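Local coordinates for protein putative thiol-disulfide oxidoreductase (Bacteroides vulgatus, PDB 4GRF) that probably acts as a thiol-disulfide oxidoreductase of the TlpA-like family through its thioredoxin domain, the part of the longer protein crystallised here, at residues A[25-30]-A[64-69]; A[34-39]-A[103-108]; A[115-118]-A[122-125]. All coordinates share one frame; numbering follows the deposited sequence.

Interaction 1: A[25-30]-A[64-69]. With SO4 (sulfate ion), chain E.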
loop_
_atom_site.group_PDB
_atom_site.type_symbol
_atom_site.label_atom_id
_atom_site.label_comp_id
_atom_site.label_asym_id
_atom_site.label_seq_id
_atom_site.Cartn_x
_atom_site.Cartn_y
_atom_site.Cartn_z
ATOM N N ASN A 25 3.578 7.076 -8.466
ATOM C CA ASN A 25 4.679 7.924 -8.980
ATOM C C ASN A 25 4.878 9.201 -8.157
ATOM O O ASN A 25 5.977 9.763 -8.114
ATOM C CB ASN A 25 4.403 8.262 -10.450
ATOM C CG ASN A 25 5.513 9.087 -11.088
ATOM O OD1 ASN A 25 6.664 8.639 -11.172
ATOM N ND2 ASN A 25 5.174 10.300 -11.540
ATOM N N ASP A 26 3.821 9.657 -7.473
ATOM C CA ASP A 26 3.901 10.848 -6.663
ATOM C C ASP A 26 4.914 10.700 -5.540
ATOM O O ASP A 26 5.375 11.699 -4.978
ATOM C CB ASP A 26 2.528 11.209 -6.074
ATOM C CG ASP A 26 1.568 11.765 -7.105
ATOM O OD1 ASP A 26 2.013 12.299 -8.158
ATOM O OD2 ASP A 26 0.347 11.696 -6.851
ATOM N N PHE A 27 5.272 9.463 -5.224
ATOM C CA PHE A 27 6.155 9.192 -4.099
ATOM C C PHE A 27 7.564 8.783 -4.498
ATOM O O PHE A 27 8.342 8.285 -3.664
ATOM C CB PHE A 27 5.524 8.126 -3.219
ATOM C CG PHE A 27 4.161 8.516 -2.738
ATOM C CD1 PHE A 27 4.016 9.473 -1.751
ATOM C CD2 PHE A 27 3.026 7.957 -3.307
ATOM C CE1 PHE A 27 2.753 9.859 -1.323
ATOM C CE2 PHE A 27 1.762 8.333 -2.876
ATOM C CZ PHE A 27 1.629 9.288 -1.895
ATOM N N LYS A 28 7.897 8.997 -5.763
ATOM C CA LYS A 28 9.267 8.849 -6.191
ATOM C C LYS A 28 10.166 9.670 -5.272
ATOM O O LYS A 28 9.822 10.790 -4.855
ATOM C CB LYS A 28 9.432 9.295 -7.649
ATOM C CG LYS A 28 8.885 8.305 -8.669
ATOM C CD LYS A 28 9.941 7.301 -9.086
ATOM C CE LYS A 28 9.420 6.190 -9.983
ATOM N NZ LYS A 28 8.368 6.562 -10.957
ATOM N N GLY A 29 11.313 9.094 -4.937
ATOM C CA GLY A 29 12.201 9.697 -3.967
ATOM C C GLY A 29 12.093 9.084 -2.583
ATOM O O GLY A 29 12.991 9.248 -1.760
ATOM N N LYS A 30 10.991 8.384 -2.321
ATOM C CA LYS A 30 10.787 7.711 -1.048
ATOM C C LYS A 30 10.654 6.207 -1.222
ATOM O O LYS A 30 10.297 5.733 -2.287
ATOM C CB LYS A 30 9.512 8.211 -0.373
ATOM C CG LYS A 30 9.594 9.653 0.053
ATOM C CD LYS A 30 8.331 10.081 0.761
ATOM C CE LYS A 30 8.418 11.546 1.144
ATOM N NZ LYS A 30 7.305 11.882 2.067
ATOM N N THR A 64 7.029 6.257 3.103
ATOM C CA THR A 64 5.604 6.375 3.363
ATOM C C THR A 64 4.858 5.059 3.056
ATOM O O THR A 64 5.439 4.084 2.582
ATOM C CB THR A 64 4.971 7.569 2.620
ATOM O OG1 THR A 64 3.661 7.822 3.143
ATOM C CG2 THR A 64 4.908 7.336 1.116
ATOM N N ILE A 65 3.573 5.044 3.390
ATOM C CA ILE A 65 2.705 3.932 3.025
ATOM C C ILE A 65 1.638 4.459 2.093
ATOM O O ILE A 65 1.029 5.528 2.322
ATOM C CB ILE A 65 2.060 3.262 4.262
ATOM C CG1 ILE A 65 3.156 2.777 5.246
ATOM C CG2 ILE A 65 1.128 2.131 3.830
ATOM C CD1 ILE A 65 2.635 2.163 6.539
ATOM N N TYR A 66 1.421 3.700 1.019
ATOM C CA TYR A 66 0.414 3.984 0.012
ATOM C C TYR A 66 -0.582 2.820 0.017
ATOM O O TYR A 66 -0.284 1.697 -0.419
ATOM C CB TYR A 66 1.095 4.134 -1.348
ATOM C CG TYR A 66 0.222 4.483 -2.553
ATOM C CD1 TYR A 66 -0.527 5.649 -2.602
ATOM C CD2 TYR A 66 0.241 3.680 -3.683
ATOM C CE1 TYR A 66 -1.272 5.977 -3.723
ATOM C CE2 TYR A 66 -0.500 3.988 -4.800
ATOM C CZ TYR A 66 -1.248 5.140 -4.829
ATOM O OH TYR A 66 -1.978 5.440 -5.955
ATOM N N GLY A 67 -1.760 3.067 0.585
ATOM C CA GLY A 67 -2.781 2.037 0.641
ATOM C C GLY A 67 -3.699 2.120 -0.560
ATOM O O GLY A 67 -4.152 3.215 -0.941
ATOM N N VAL A 68 -3.949 0.957 -1.166
ATOM C CA VAL A 68 -4.700 0.848 -2.403
ATOM C C VAL A 68 -5.847 -0.112 -2.220
ATOM O O VAL A 68 -5.629 -1.314 -2.079
ATOM C CB VAL A 68 -3.795 0.370 -3.553
ATOM C CG1 VAL A 68 -4.575 0.305 -4.857
ATOM C CG2 VAL A 68 -2.583 1.270 -3.679
ATOM N N SER A 69 -7.075 0.421 -2.165
ATOM C CA SER A 69 -8.254 -0.428 -1.959
ATOM C C SER A 69 -9.005 -0.727 -3.230
ATOM O O SER A 69 -9.139 0.127 -4.114
ATOM C CB SER A 69 -9.225 0.197 -0.954
ATOM O OG SER A 69 -10.429 -0.554 -0.860
HETATM S S SO4 E . 3.335 11.369 3.789
HETATM O O1 SO4 E . 4.477 12.296 3.964
HETATM O O2 SO4 E . 3.666 10.073 4.442
HETATM O O3 SO4 E . 2.119 11.943 4.415
HETATM O O4 SO4 E . 3.081 11.195 2.335
#

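Interaction 2: A[34-39]-A[103-108]. With GSH (glutathione), chain H.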
loop_
_atom_site.group_PDB
_atom_site.type_symbol
_atom_site.label_atom_id
_atom_site.label_comp_id
_atom_site.label_asym_id
_atom_site.label_seq_id
_atom_site.Cartn_x
_atom_site.Cartn_y
_atom_site.Cartn_z
ATOM N N VAL A 34 3.488 -0.459 -0.397
ATOM C CA VAL A 34 2.208 -0.454 -1.078
ATOM C C VAL A 34 1.362 -1.610 -0.519
ATOM O O VAL A 34 1.789 -2.774 -0.542
ATOM C CB VAL A 34 2.393 -0.581 -2.588
ATOM C CG1 VAL A 34 1.052 -0.488 -3.298
ATOM C CG2 VAL A 34 3.325 0.507 -3.088
ATOM N N ASP A 35 0.221 -1.246 0.047
ATOM C CA ASP A 35 -0.687 -2.179 0.701
ATOM C C ASP A 35 -1.973 -2.279 -0.093
ATOM O O ASP A 35 -2.781 -1.353 -0.066
ATOM C CB ASP A 35 -0.984 -1.643 2.098
ATOM C CG ASP A 35 -1.959 -2.480 2.853
ATOM O OD1 ASP A 35 -2.121 -3.657 2.485
ATOM O OD2 ASP A 35 -2.573 -1.936 3.810
ATOM N N PHE A 36 -2.133 -3.366 -0.841
ATOM C CA PHE A 36 -3.367 -3.641 -1.558
ATOM C C PHE A 36 -4.329 -4.394 -0.632
ATOM O O PHE A 36 -3.992 -5.439 -0.060
ATOM C CB PHE A 36 -3.122 -4.507 -2.792
ATOM C CG PHE A 36 -2.213 -3.897 -3.842
ATOM C CD1 PHE A 36 -0.843 -4.043 -3.761
ATOM C CD2 PHE A 36 -2.737 -3.233 -4.936
ATOM C CE1 PHE A 36 -0.012 -3.509 -4.748
ATOM C CE2 PHE A 36 -1.914 -2.712 -5.919
ATOM C CZ PHE A 36 -0.559 -2.839 -5.811
ATOM N N TRP A 37 -5.537 -3.864 -0.506
ATOM C CA TRP A 37 -6.476 -4.350 0.505
ATOM C C TRP A 37 -7.914 -3.995 0.158
ATOM O O TRP A 37 -8.192 -3.323 -0.828
ATOM C CB TRP A 37 -6.110 -3.764 1.876
ATOM C CG TRP A 37 -6.429 -2.305 1.996
ATOM C CD1 TRP A 37 -5.800 -1.272 1.361
ATOM C CD2 TRP A 37 -7.452 -1.715 2.790
ATOM N NE1 TRP A 37 -6.361 -0.085 1.706
ATOM C CE2 TRP A 37 -7.398 -0.325 2.570
ATOM C CE3 TRP A 37 -8.436 -2.226 3.637
ATOM C CZ2 TRP A 37 -8.262 0.561 3.182
ATOM C CZ3 TRP A 37 -9.297 -1.343 4.239
ATOM C CH2 TRP A 37 -9.203 0.042 4.013
ATOM N N PHE A 38 -8.843 -4.472 0.983
ATOM C CA PHE A 38 -10.203 -3.983 0.932
ATOM C C PHE A 38 -10.797 -4.276 2.303
ATOM O O PHE A 38 -10.254 -5.066 3.060
ATOM C CB PHE A 38 -11.029 -4.662 -0.180
ATOM C CG PHE A 38 -10.906 -6.148 -0.195
ATOM C CD1 PHE A 38 -9.853 -6.757 -0.872
ATOM C CD2 PHE A 38 -11.819 -6.950 0.466
ATOM C CE1 PHE A 38 -9.723 -8.137 -0.884
ATOM C CE2 PHE A 38 -11.696 -8.336 0.448
ATOM C CZ PHE A 38 -10.641 -8.926 -0.226
ATOM N N ALA A 39 -11.895 -3.607 2.619
ATOM C CA ALA A 39 -12.477 -3.647 3.952
ATOM C C ALA A 39 -12.810 -5.066 4.431
ATOM O O ALA A 39 -12.664 -5.363 5.627
ATOM C CB ALA A 39 -13.726 -2.771 3.977
ATOM N N GLU A 103 -4.173 -7.120 -12.368
ATOM C CA GLU A 103 -3.483 -7.907 -13.375
ATOM C C GLU A 103 -2.036 -7.445 -13.520
ATOM O O GLU A 103 -1.129 -8.263 -13.579
ATOM C CB GLU A 103 -4.214 -7.831 -14.703
ATOM C CG GLU A 103 -5.521 -8.604 -14.699
ATOM C CD GLU A 103 -6.252 -8.500 -16.021
ATOM O OE1 GLU A 103 -5.697 -7.872 -16.950
ATOM O OE2 GLU A 103 -7.375 -9.040 -16.126
ATOM N N SER A 104 -1.818 -6.135 -13.529
ATOM C CA SER A 104 -0.475 -5.599 -13.732
ATOM C C SER A 104 0.492 -6.003 -12.612
ATOM O O SER A 104 1.681 -6.144 -12.853
ATOM C CB SER A 104 -0.519 -4.072 -13.906
ATOM O OG SER A 104 -0.676 -3.397 -12.673
ATOM N N TYR A 105 -0.023 -6.176 -11.384
ATOM C CA TYR A 105 0.790 -6.621 -10.254
ATOM C C TYR A 105 0.687 -8.120 -10.025
ATOM O O TYR A 105 1.302 -8.653 -9.100
ATOM C CB TYR A 105 0.396 -5.864 -8.971
ATOM C CG TYR A 105 1.023 -4.489 -8.879
ATOM C CD1 TYR A 105 0.442 -3.390 -9.509
ATOM C CD2 TYR A 105 2.214 -4.290 -8.169
ATOM C CE1 TYR A 105 1.012 -2.130 -9.417
ATOM C CE2 TYR A 105 2.795 -3.044 -8.062
ATOM C CZ TYR A 105 2.216 -1.967 -8.693
ATOM O OH TYR A 105 2.806 -0.749 -8.589
ATOM N N CYS A 106 -0.079 -8.774 -10.895
ATOM C CA CYS A 106 -0.382 -10.194 -10.801
ATOM C C CYS A 106 -0.805 -10.605 -9.397
ATOM O O CYS A 106 -0.270 -11.550 -8.808
ATOM C CB CYS A 106 0.781 -11.058 -11.225
ATOM S SG CYS A 106 0.264 -12.777 -11.146
ATOM N N ILE A 107 -1.781 -9.875 -8.873
ATOM C CA ILE A 107 -2.244 -10.102 -7.519
ATOM C C ILE A 107 -3.285 -11.180 -7.512
ATOM O O ILE A 107 -4.339 -11.061 -8.142
ATOM C CB ILE A 107 -2.831 -8.838 -6.883
ATOM C CG1 ILE A 107 -1.731 -7.780 -6.738
ATOM C CG2 ILE A 107 -3.422 -9.144 -5.518
ATOM C CD1 ILE A 107 -2.250 -6.397 -6.379
ATOM N N VAL A 108 -2.955 -12.229 -6.779
ATOM C CA VAL A 108 -3.777 -13.408 -6.669
ATOM C C VAL A 108 -4.536 -13.425 -5.349
ATOM O O VAL A 108 -5.690 -13.854 -5.282
ATOM C CB VAL A 108 -2.864 -14.649 -6.748
ATOM C CG1 VAL A 108 -3.649 -15.920 -6.537
ATOM C CG2 VAL A 108 -2.125 -14.672 -8.083
HETATM N N1 GSH H . 6.839 -8.811 -17.096
HETATM C CA1 GSH H . 6.061 -9.963 -16.564
HETATM C C1 GSH H . 5.713 -10.951 -17.645
HETATM O O11 GSH H . 5.944 -12.164 -17.446
HETATM O O12 GSH H . 5.201 -10.525 -18.706
HETATM C CB1 GSH H . 4.800 -9.428 -15.888
HETATM C CG1 GSH H . 3.772 -10.530 -15.642
HETATM C CD1 GSH H . 4.051 -11.254 -14.341
HETATM O OE1 GSH H . 4.950 -10.915 -13.583
HETATM N N2 GSH H . 3.247 -12.276 -14.057
HETATM C CA2 GSH H . 3.380 -12.995 -12.810
HETATM C C2 GSH H . 4.740 -13.608 -12.658
HETATM O O2 GSH H . 5.230 -14.288 -13.548
HETATM C CB2 GSH H . 2.312 -14.083 -12.701
HETATM S SG2 GSH H . 0.651 -13.462 -13.034
HETATM N N3 GSH H . 5.329 -13.353 -11.494
HETATM C CA3 GSH H . 6.621 -13.878 -11.101
HETATM C C3 GSH H . 6.834 -13.687 -9.610
HETATM O O31 GSH H . 7.917 -14.053 -9.117
HETATM O O32 GSH H . 5.925 -13.164 -8.918
#

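Interaction 3: A[115-118]-A[122-125]. With GSH (glutathione), chain H.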
loop_
_atom_site.group_PDB
_atom_site.type_symbol
_atom_site.label_atom_id
_atom_site.label_comp_id
_atom_site.label_asym_id
_atom_site.label_seq_id
_atom_site.Cartn_x
_atom_site.Cartn_y
_atom_site.Cartn_z
ATOM N N LEU A 115 7.317 -3.571 -0.986
ATOM C CA LEU A 115 8.144 -2.403 -0.733
ATOM C C LEU A 115 8.742 -1.954 -2.047
ATOM O O LEU A 115 9.364 -2.758 -2.760
ATOM C CB LEU A 115 9.278 -2.686 0.259
ATOM C CG LEU A 115 10.105 -1.448 0.665
ATOM C CD1 LEU A 115 9.243 -0.343 1.275
ATOM C CD2 LEU A 115 11.243 -1.840 1.595
ATOM N N VAL A 116 8.485 -0.696 -2.380
ATOM C CA VAL A 116 9.007 -0.054 -3.586
ATOM C C VAL A 116 10.116 0.947 -3.214
ATOM O O VAL A 116 9.982 1.712 -2.270
ATOM C CB VAL A 116 7.862 0.645 -4.340
ATOM C CG1 VAL A 116 8.387 1.378 -5.570
ATOM C CG2 VAL A 116 6.788 -0.372 -4.717
ATOM N N ASP A 117 11.216 0.937 -3.973
ATOM C CA ASP A 117 12.337 1.838 -3.668
ATOM C C ASP A 117 12.126 3.234 -4.280
ATOM O O ASP A 117 11.139 3.490 -4.965
ATOM C CB ASP A 117 13.689 1.168 -4.027
ATOM C CG ASP A 117 13.979 1.128 -5.527
ATOM O OD1 ASP A 117 13.248 1.763 -6.303
ATOM O OD2 ASP A 117 14.971 0.459 -5.927
ATOM N N PRO A 118 13.009 4.180 -3.963
ATOM C CA PRO A 118 12.784 5.570 -4.398
ATOM C C PRO A 118 12.786 5.764 -5.915
ATOM O O PRO A 118 12.342 6.804 -6.413
ATOM C CB PRO A 118 13.940 6.321 -3.725
ATOM C CG PRO A 118 14.234 5.526 -2.505
ATOM C CD PRO A 118 14.041 4.094 -2.905
ATOM N N ILE A 122 10.434 -2.700 -7.287
ATOM C CA ILE A 122 9.963 -3.533 -6.185
ATOM C C ILE A 122 11.154 -4.246 -5.549
ATOM O O ILE A 122 11.851 -5.017 -6.214
ATOM C CB ILE A 122 8.920 -4.551 -6.665
ATOM C CG1 ILE A 122 7.729 -3.804 -7.262
ATOM C CG2 ILE A 122 8.472 -5.449 -5.527
ATOM C CD1 ILE A 122 6.707 -4.687 -7.933
ATOM N N VAL A 123 11.391 -4.004 -4.267
ATOM C CA VAL A 123 12.578 -4.574 -3.626
ATOM C C VAL A 123 12.271 -5.624 -2.577
ATOM O O VAL A 123 13.174 -6.314 -2.114
ATOM C CB VAL A 123 13.513 -3.481 -3.046
ATOM C CG1 VAL A 123 14.090 -2.633 -4.171
ATOM C CG2 VAL A 123 12.801 -2.621 -2.012
ATOM N N ALA A 124 11.002 -5.737 -2.200
ATOM C CA ALA A 124 10.559 -6.761 -1.268
ATOM C C ALA A 124 9.072 -7.019 -1.411
ATOM O O ALA A 124 8.289 -6.141 -1.803
ATOM C CB ALA A 124 10.893 -6.362 0.165
ATOM N N LYS A 125 8.680 -8.250 -1.111
ATOM C CA LYS A 125 7.274 -8.616 -1.108
ATOM C C LYS A 125 6.954 -9.607 0.024
ATOM O O LYS A 125 7.836 -9.989 0.820
ATOM C CB LYS A 125 6.891 -9.206 -2.467
ATOM C CG LYS A 125 7.853 -10.268 -2.971
ATOM C CD LYS A 125 7.371 -10.874 -4.284
ATOM C CE LYS A 125 8.334 -11.940 -4.774
ATOM N NZ LYS A 125 7.919 -12.480 -6.100
HETATM N N1 GSH H . 6.839 -8.811 -17.096
HETATM C CA1 GSH H . 6.061 -9.963 -16.564
HETATM C C1 GSH H . 5.713 -10.951 -17.645
HETATM O O11 GSH H . 5.944 -12.164 -17.446
HETATM O O12 GSH H . 5.201 -10.525 -18.706
HETATM C CB1 GSH H . 4.800 -9.428 -15.888
HETATM C CG1 GSH H . 3.772 -10.530 -15.642
HETATM C CD1 GSH H . 4.051 -11.254 -14.341
HETATM O OE1 GSH H . 4.950 -10.915 -13.583
HETATM N N2 GSH H . 3.247 -12.276 -14.057
HETATM C CA2 GSH H . 3.380 -12.995 -12.810
HETATM C C2 GSH H . 4.740 -13.608 -12.658
HETATM O O2 GSH H . 5.230 -14.288 -13.548
HETATM C CB2 GSH H . 2.312 -14.083 -12.701
HETATM S SG2 GSH H . 0.651 -13.462 -13.034
HETATM N N3 GSH H . 5.329 -13.353 -11.494
HETATM C CA3 GSH H . 6.621 -13.878 -11.101
HETATM C C3 GSH H . 6.834 -13.687 -9.610
HETATM O O31 GSH H . 7.917 -14.053 -9.117
HETATM O O32 GSH H . 5.925 -13.164 -8.918
#

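Interaction 1: A[25-30]-A[64-69]
With CG of F27 anti to its own carbonyl carbon (chi1 -57°) and CG of Y66 anti to its backbone nitrogen (chi1 -178°), the two aromatic side chains cross at about a right angle. Atom CE2 of F27 comes to 3.5 Å from CD1 of Y66, and the ring planes are inclined at 53°, an oblique pairing whose centroids lie 5.5 Å apart. Across the ring from CE2, CD1 of F27 lies 3.7 Å from the methyl CG2 of T64. One branch of T64 is thus apolar and turned to the phenyl group, while its hydroxyl serves a different partner. Atom OG1 of T64 donates a hydrogen bond of 2.6 Å to O2 of a sulfate ion, probably from the crystallisation liquor. K30, its chain extended beyond CG, passes its methylene groups near the same methyl, CD of K30 lying 4.4 Å from CG2 of T64. NZ of K30 stays 3.4 Å from O1 of the sulfate, close enough for the positive charge probably to favour the anion, which Y55 and N89 also bind. The segment 25-30 is shaped by a type II turn from F27 to K30, closed by a backbone bond from N of K30 to O of F27 (3.0 Å), with G29 at positive phi in its third position. No hydrogen bond joins the two segments directly, so they meet through apolar groups. The polar end of Y66 is engaged elsewhere, its hydroxyl bonding to the carbonyl of V22. In the thioredoxin fold this contact lays the loop leading into strand 31-37 against strand 63-69 of the central sheet; F27 also touches V32 on strand 31-37 and N89 on strand 89-92, whereas I65 faces helix 48-58.

Interaction 2: A[34-39]-A[103-108]
F36 and Y105 form an edge-to-face aromatic pair, the edge of the phenyl ring directed at the face of the tyrosine. Atom CZ of F36 stands over the middle of the Y105 ring, 3.8 Å from CG of Y105, with the planes at 57° and the centroids 5.0 Å apart. The second interaction is a CH-pi contact. The methyl CD1 of I107 rests over one face of F36, 3.5 Å from the ring centroid and only 12° off its normal, nearly centred on it. I107 reaches this place with CG1 anti to its carbonyl carbon (chi1 -64°) and the chain extended to CD1. F36 is therefore held at its rim and on a face by two residues that flank C106. The motif behind this is a Schellman C-cap: after helix 95-104, C106 is the first residue to leave helical angles, with positive phi, and the chain turns so that Y105 and I107 both point back to strand 31-37 of the thioredoxin-fold sheet. Backbone hydrogen bonding contributes here through N of C106, which reaches O of E103 at 2.9 Å. The hydroxyl of Y105 bonds to the carbonyl of P10. Covalent chemistry lies on the far side of the turn, where SG of C106 is joined to SG2 of glutathione at 2.0 Å in a mixed disulfide; S2 adds a hydrogen bond to the bound tripeptide through its carbonyl oxygen.

Interaction 3: A[115-118]-A[122-125]
V123 fits its two methyls against different neighbours on the opposing segment. CG2 of V123 packs 4.0 Å from CG of L115, while CG1 of V123 lies 3.7 Å from OD2 of D117, beside that residue's CB. The carboxylate of D117 is brought there by chi1 of 75°, its CG lying between the backbone nitrogen and carbonyl carbon; OD1 is taken up by the amides of E119 and K121. A124 supplies a small bump next to L115, the two CB atoms being 4.0 Å apart, and F139 of helix 129-140 lies against both L115 and V123. On the sheet face carrying V116 and I122, CG2 of V116 meets CG1 of I122 more loosely at 4.4 Å. Cutting this valine, V123, back to an alanine would remove both methyls and is likely to open a gap between CG of L115 and CB of D117. This shape comes from a classic beta bulge in the hairpin of strands 112-116 and 122-124, where V123 and A124 both face L115. The carbonyl oxygen of L115 accepts a bond from N of V123 (2.8 Å, 166° at the hydrogen) and a weak one from N of A124 (3.4 Å), while N of L115 donates to O of A124 (2.9 Å). K125, just past the bulge, has NZ hydrogen-bonded to the carbonyl oxygen of L3 and 3.4 Å from O31 of glutathione, so its charge is likely to favour the ligand's glycine carboxylate.

Overall arrangement
Following the chain from the N terminus, the segment 25-30 precedes strand 31-37, and interaction 1 closes the loop from it to strand 63-69. Interaction 2 starts inside that span, at 34-39, and ends beyond it at the close of helix 95-104, so the two cross. Interaction 3 follows in series, a short hairpin closing only three residues. All three reach the same sheet: strands 63-69 and 31-37 are neighbours, linked by backbone contact between V68 and both D35 and W37, and strand 112-116 lies on the other side of 31-37. The segment 25-30 reaches the hairpin through G29 and P118, and interactions 2 and 3 both touch glutathione.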